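Local atomic coordinates of shikimate dehydrogenase (Listeria monocytogenes, PDB entry 3TNL), a protein that catalyses the reversible NADP(H)-linked reduction of 3-dehydroshikimate to shikimate, a step of the chorismate pathway that leads to the aromatic amino acids. Residues A174-N185 against T205-D216. Residues are numbered along the deposited sequence; the frame is centred on the assembly and turned at random.
Sequences ALDGVKEISIFN and TDCKAQLFDIED. With NAD (nicotinamide-adenine-dinucleotide), chain H.
A174 sets its methyl against CB of C207 (3.7 Å) where the chain enters the outermost strand of a Rossmann-type parallel sheet: strands 180-185 and 208-213 belong to one beta-alpha-beta unit, linked by helix 191-204, and their axes diverge by only 8°. Beyond the helix end, K179 O receives K208 N, and water 1 donates to both K179 O and D206 O, bridging the strand entrance. Parallel register follows from the alternation I181 N to K208 O, Q210 N to I181 O, I183 N to Q210 O and F212 N to I183 O; the third is nearly straight at hydrogen. CG1 of I181 meets SG of C207 at 3.6 Å, since a chi1 of -178° swings the sulfur anti to its own backbone N. On the other face, OG of S182 is hydrogen-bonded to E223 of helix 217-226 and accepts from water 2, which also donates to K208 O. I183 returns to the side of helix 191-204, its CG2 touching CD1 of L211 at 3.6 Å. F184 supplies the largest buried patch: CB of F212 lies over its ring, 4.0 Å from the centroid, while the two ring planes are inclined by 35°. D213 O sits at the edge of the F184 ring, and CD1 of I214 reaches CB of F184. Finally N185, whose backbone N donates to F212 O, turns its amide to the NAD adenosine ribose: ND2 donates to O2B at 3.2 Å, and OD1 accepts from O3B at 2.7 Å.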
loop_
_atom_site.group_PDB
_atom_site.type_symbol
_atom_site.label_atom_id
_atom_site.label_comp_id
_atom_site.label_asym_id
_atom_site.label_seq_id
_atom_site.Cartn_x
_atom_site.Cartn_y
_atom_site.Cartn_z
ATOM N N ALA B 174 31.934 5.528 14.157
ATOM C CA ALA B 174 33.115 4.655 14.303
ATOM C C ALA B 174 33.465 3.957 12.983
ATOM O O ALA B 174 34.646 3.906 12.597
ATOM C CB ALA B 174 32.892 3.633 15.365
ATOM N N LEU B 175 32.451 3.414 12.312
ATOM C CA LEU B 175 32.662 2.768 10.999
ATOM C C LEU B 175 33.174 3.770 9.965
ATOM O O LEU B 175 33.945 3.388 9.078
ATOM C CB LEU B 175 31.356 2.121 10.494
ATOM C CG LEU B 175 30.871 0.904 11.279
ATOM C CD1 LEU B 175 29.496 0.492 10.854
ATOM C CD2 LEU B 175 31.871 -0.289 11.175
ATOM N N ASP B 176 32.785 5.042 10.050
ATOM C CA ASP B 176 33.187 6.073 9.103
ATOM C C ASP B 176 34.546 6.717 9.403
ATOM O O ASP B 176 34.987 7.600 8.674
ATOM C CB ASP B 176 32.140 7.189 9.060
ATOM C CG ASP B 176 30.819 6.750 8.439
ATOM O OD1 ASP B 176 30.628 5.539 8.167
ATOM O OD2 ASP B 176 29.963 7.650 8.286
ATOM N N GLY B 177 35.174 6.370 10.505
ATOM C CA GLY B 177 36.501 6.906 10.780
ATOM C C GLY B 177 36.675 7.944 11.866
ATOM O O GLY B 177 37.733 8.543 11.954
ATOM N N VAL B 178 35.639 8.196 12.664
ATOM C CA VAL B 178 35.819 9.049 13.833
ATOM C C VAL B 178 36.835 8.304 14.724
ATOM O O VAL B 178 36.729 7.095 14.946
ATOM C CB VAL B 178 34.485 9.312 14.500
ATOM C CG1 VAL B 178 34.669 9.900 15.884
ATOM C CG2 VAL B 178 33.652 10.215 13.581
ATOM N N LYS B 179 37.796 9.030 15.274
ATOM C CA LYS B 179 38.908 8.412 16.023
ATOM C C LYS B 179 38.574 7.990 17.444
ATOM O O LYS B 179 39.067 6.966 17.930
ATOM C CB LYS B 179 40.117 9.371 16.039
ATOM C CG LYS B 179 41.402 8.840 16.704
ATOM C CD LYS B 179 42.448 9.961 16.888
ATOM C CE LYS B 179 43.757 9.388 17.411
ATOM N NZ LYS B 179 43.543 8.585 18.632
ATOM N N GLU B 180 37.751 8.794 18.112
ATOM C CA GLU B 180 37.393 8.535 19.499
ATOM C C GLU B 180 35.974 8.983 19.743
ATOM O O GLU B 180 35.560 10.007 19.197
ATOM C CB GLU B 180 38.277 9.397 20.413
ATOM C CG GLU B 180 39.775 9.280 20.214
ATOM C CD GLU B 180 40.528 10.270 21.110
ATOM O OE1 GLU B 180 40.667 11.460 20.703
ATOM O OE2 GLU B 180 41.036 9.806 22.170
ATOM N N ILE B 181 35.260 8.231 20.550
ATOM C CA ILE B 181 33.896 8.571 20.936
ATOM C C ILE B 181 33.741 8.402 22.433
ATOM O O ILE B 181 34.021 7.337 22.983
ATOM C CB ILE B 181 32.842 7.677 20.219
ATOM C CG1 ILE B 181 32.943 7.887 18.699
ATOM C CG2 ILE B 181 31.447 8.001 20.703
ATOM C CD1 ILE B 181 32.009 7.047 17.866
ATOM N N SER B 182 33.319 9.470 23.096
ATOM C CA SER B 182 33.013 9.452 24.499
ATOM C C SER B 182 31.506 9.617 24.684
ATOM O O SER B 182 30.942 10.650 24.326
ATOM C CB SER B 182 33.761 10.512 25.269
ATOM O OG SER B 182 35.160 10.227 25.210
ATOM N N ILE B 183 30.891 8.574 25.242
ATOM C CA ILE B 183 29.443 8.530 25.463
ATOM C C ILE B 183 29.127 8.832 26.915
ATOM O O ILE B 183 29.779 8.307 27.828
ATOM C CB ILE B 183 28.881 7.116 25.153
ATOM C CG1 ILE B 183 29.310 6.653 23.744
ATOM C CG2 ILE B 183 27.344 7.050 25.378
ATOM C CD1 ILE B 183 29.031 5.175 23.443
ATOM N N PHE B 184 28.103 9.662 27.115
ATOM C CA PHE B 184 27.584 9.986 28.436
ATOM C C PHE B 184 26.107 9.630 28.475
ATOM O O PHE B 184 25.348 9.980 27.585
ATOM C CB PHE B 184 27.763 11.452 28.794
ATOM C CG PHE B 184 29.184 11.817 29.087
ATOM C CD1 PHE B 184 29.590 12.026 30.382
ATOM C CD2 PHE B 184 30.114 11.949 28.056
ATOM C CE1 PHE B 184 30.905 12.352 30.659
ATOM C CE2 PHE B 184 31.425 12.276 28.320
ATOM C CZ PHE B 184 31.830 12.453 29.633
ATOM N N ASN B 185 25.709 8.877 29.492
ATOM C CA ASN B 185 24.320 8.521 29.645
ATOM C C ASN B 185 23.999 8.412 31.129
ATOM O O ASN B 185 24.870 8.065 31.945
ATOM C CB ASN B 185 23.983 7.165 28.962
ATOM C CG ASN B 185 22.497 7.039 28.647
ATOM O OD1 ASN B 185 22.033 7.651 27.660
ATOM N ND2 ASN B 185 21.742 6.299 29.485
ATOM N N THR B 205 36.090 -1.955 15.329
ATOM C CA THR B 205 36.641 -0.816 14.601
ATOM C C THR B 205 37.934 -0.391 15.291
ATOM O O THR B 205 38.303 -0.965 16.324
ATOM C CB THR B 205 35.643 0.399 14.553
ATOM O OG1 THR B 205 35.670 1.121 15.796
ATOM C CG2 THR B 205 34.209 -0.061 14.240
ATOM N N ASP B 206 38.622 0.598 14.725
ATOM C CA ASP B 206 39.812 1.165 15.353
ATOM C C ASP B 206 39.465 2.418 16.185
ATOM O O ASP B 206 40.360 3.102 16.686
ATOM C CB ASP B 206 40.893 1.504 14.330
ATOM C CG ASP B 206 41.635 0.264 13.816
ATOM O OD1 ASP B 206 41.710 -0.768 14.544
ATOM O OD2 ASP B 206 42.175 0.349 12.696
ATOM N N CYS B 207 38.173 2.708 16.332
ATOM C CA CYS B 207 37.730 3.861 17.141
ATOM C C CYS B 207 37.860 3.504 18.629
ATOM O O CYS B 207 37.595 2.355 19.008
ATOM C CB CYS B 207 36.267 4.172 16.822
ATOM S SG CYS B 207 35.580 5.596 17.686
ATOM N N LYS B 208 38.269 4.479 19.436
ATOM C CA LYS B 208 38.433 4.328 20.884
ATOM C C LYS B 208 37.196 4.914 21.554
ATOM O O LYS B 208 36.991 6.120 21.558
ATOM C CB LYS B 208 39.704 5.012 21.388
ATOM C CG LYS B 208 40.998 4.581 20.679
ATOM C CD LYS B 208 41.149 3.056 20.589
ATOM C CE LYS B 208 42.375 2.676 19.748
ATOM N NZ LYS B 208 42.377 1.227 19.385
ATOM N N ALA B 209 36.375 4.031 22.080
ATOM C CA ALA B 209 35.117 4.386 22.717
ATOM C C ALA B 209 35.174 4.179 24.222
ATOM O O ALA B 209 35.815 3.245 24.733
ATOM C CB ALA B 209 33.983 3.553 22.108
ATOM N N GLN B 210 34.465 5.038 24.937
ATOM C CA GLN B 210 34.321 4.948 26.380
ATOM C C GLN B 210 32.973 5.514 26.788
ATOM O O GLN B 210 32.400 6.315 26.046
ATOM C CB GLN B 210 35.465 5.602 27.131
ATOM C CG GLN B 210 35.735 6.980 26.819
ATOM C CD GLN B 210 37.133 7.445 27.333
ATOM O OE1 GLN B 210 37.816 6.777 28.144
ATOM N NE2 GLN B 210 37.520 8.615 26.884
ATOM N N LEU B 211 32.486 5.046 27.943
ATOM C CA LEU B 211 31.200 5.445 28.510
ATOM C C LEU B 211 31.352 5.986 29.937
ATOM O O LEU B 211 32.111 5.439 30.739
ATOM C CB LEU B 211 30.267 4.234 28.549
ATOM C CG LEU B 211 28.916 4.410 29.239
ATOM C CD1 LEU B 211 28.004 5.408 28.557
ATOM C CD2 LEU B 211 28.273 3.016 29.359
ATOM N N PHE B 212 30.636 7.065 30.228
ATOM C CA PHE B 212 30.584 7.672 31.539
ATOM C C PHE B 212 29.153 8.054 31.920
ATOM O O PHE B 212 28.289 8.235 31.064
ATOM C CB PHE B 212 31.401 8.948 31.548
ATOM C CG PHE B 212 32.834 8.757 31.099
ATOM C CD1 PHE B 212 33.772 8.241 31.955
ATOM C CD2 PHE B 212 33.222 9.113 29.819
ATOM C CE1 PHE B 212 35.101 8.078 31.532
ATOM C CE2 PHE B 212 34.552 8.984 29.414
ATOM C CZ PHE B 212 35.465 8.448 30.279
ATOM N N ASP B 213 28.924 8.235 33.212
ATOM C CA ASP B 213 27.646 8.730 33.733
ATOM C C ASP B 213 27.567 10.220 33.381
ATOM O O ASP B 213 28.546 10.943 33.530
ATOM C CB ASP B 213 27.669 8.544 35.259
ATOM C CG ASP B 213 26.343 8.774 35.938
ATOM O OD1 ASP B 213 26.160 8.123 37.008
ATOM O OD2 ASP B 213 25.484 9.515 35.449
ATOM N N ILE B 214 26.392 10.683 32.966
ATOM C CA ILE B 214 26.166 12.096 32.674
ATOM C C ILE B 214 26.383 12.957 33.939
ATOM O O ILE B 214 26.592 14.168 33.852
ATOM C CB ILE B 214 24.729 12.333 32.051
ATOM C CG1 ILE B 214 24.554 13.759 31.508
ATOM C CG2 ILE B 214 23.620 11.988 33.069
ATOM C CD1 ILE B 214 25.497 14.128 30.359
ATOM N N GLU B 215 26.287 12.356 35.105
ATOM C CA GLU B 215 26.544 13.087 36.354
ATOM C C GLU B 215 28.021 13.387 36.619
ATOM O O GLU B 215 28.334 14.167 37.526
ATOM C CB GLU B 215 25.948 12.327 37.540
ATOM C CG GLU B 215 24.409 12.307 37.484
ATOM C CD GLU B 215 23.767 13.722 37.291
ATOM O OE1 GLU B 215 22.874 13.896 36.403
ATOM O OE2 GLU B 215 24.182 14.672 38.000
ATOM N N ASP B 216 28.917 12.807 35.815
ATOM C CA ASP B 216 30.373 13.004 35.974
ATOM C C ASP B 216 30.783 14.240 35.200
ATOM O O ASP B 216 31.344 14.169 34.088
ATOM C CB ASP B 216 31.103 11.752 35.514
ATOM C CG ASP B 216 32.575 11.766 35.868
ATOM O OD1 ASP B 216 33.109 12.817 36.261
ATOM O OD2 ASP B 216 33.171 10.684 35.728
HETATM P PA NAD H . 15.289 6.329 22.905
HETATM O O1A NAD H . 13.996 6.235 23.712
HETATM O O2A NAD H . 15.729 5.117 22.107
HETATM O O5B NAD H . 16.471 6.848 23.884
HETATM C C5B NAD H . 16.314 7.898 24.839
HETATM C C4B NAD H . 17.694 8.381 25.301
HETATM O O4B NAD H . 17.536 9.584 26.070
HETATM C C3B NAD H . 18.350 7.422 26.275
HETATM O O3B NAD H . 19.786 7.546 26.124
HETATM C C2B NAD H . 17.959 7.928 27.644
HETATM O O2B NAD H . 18.900 7.604 28.657
HETATM C C1B NAD H . 17.951 9.424 27.410
HETATM N N9A NAD H . 17.101 10.235 28.289
HETATM C C8A NAD H . 15.753 10.327 28.205
HETATM N N7A NAD H . 15.309 11.215 29.120
HETATM C C5A NAD H . 16.365 11.726 29.801
HETATM C C6A NAD H . 16.574 12.639 30.815
HETATM N N6A NAD H . 15.543 13.291 31.362
HETATM N N1A NAD H . 17.830 12.923 31.223
HETATM C C2A NAD H . 18.896 12.282 30.681
HETATM N N3A NAD H . 18.776 11.373 29.688
HETATM C C4A NAD H . 17.544 11.070 29.221
HETATM O O3 NAD H . 15.102 7.603 21.957
HETATM P PN NAD H . 15.688 7.818 20.475
HETATM O O1N NAD H . 14.820 7.164 19.429
HETATM O O2N NAD H . 17.197 7.567 20.483
HETATM O O5D NAD H . 15.438 9.389 20.218
HETATM C C5D NAD H . 16.126 10.334 21.028
HETATM C C4D NAD H . 15.898 11.669 20.346
HETATM O O4D NAD H . 16.368 11.594 18.988
HETATM C C3D NAD H . 14.419 12.008 20.266
HETATM O O3D NAD H . 14.243 13.364 20.689
HETATM C C2D NAD H . 14.066 11.841 18.797
HETATM O O2D NAD H . 12.957 12.671 18.384
HETATM C C1D NAD H . 15.387 12.195 18.125
HETATM N N1N NAD H . 15.605 11.647 16.785
HETATM C C2N NAD H . 15.851 12.482 15.758
HETATM C C3N NAD H . 16.083 11.989 14.479
HETATM C C7N NAD H . 16.361 12.892 13.321
HETATM O O7N NAD H . 16.164 12.407 12.208
HETATM N N7N NAD H . 16.831 14.141 13.531
HETATM C C4N NAD H . 16.052 10.602 14.265
HETATM C C5N NAD H . 15.801 9.758 15.343
HETATM C C6N NAD H . 15.573 10.305 16.606
HETATM O O HOH W 1 41.198 5.483 17.089
HETATM O O HOH W 2 36.964 8.243 23.897
#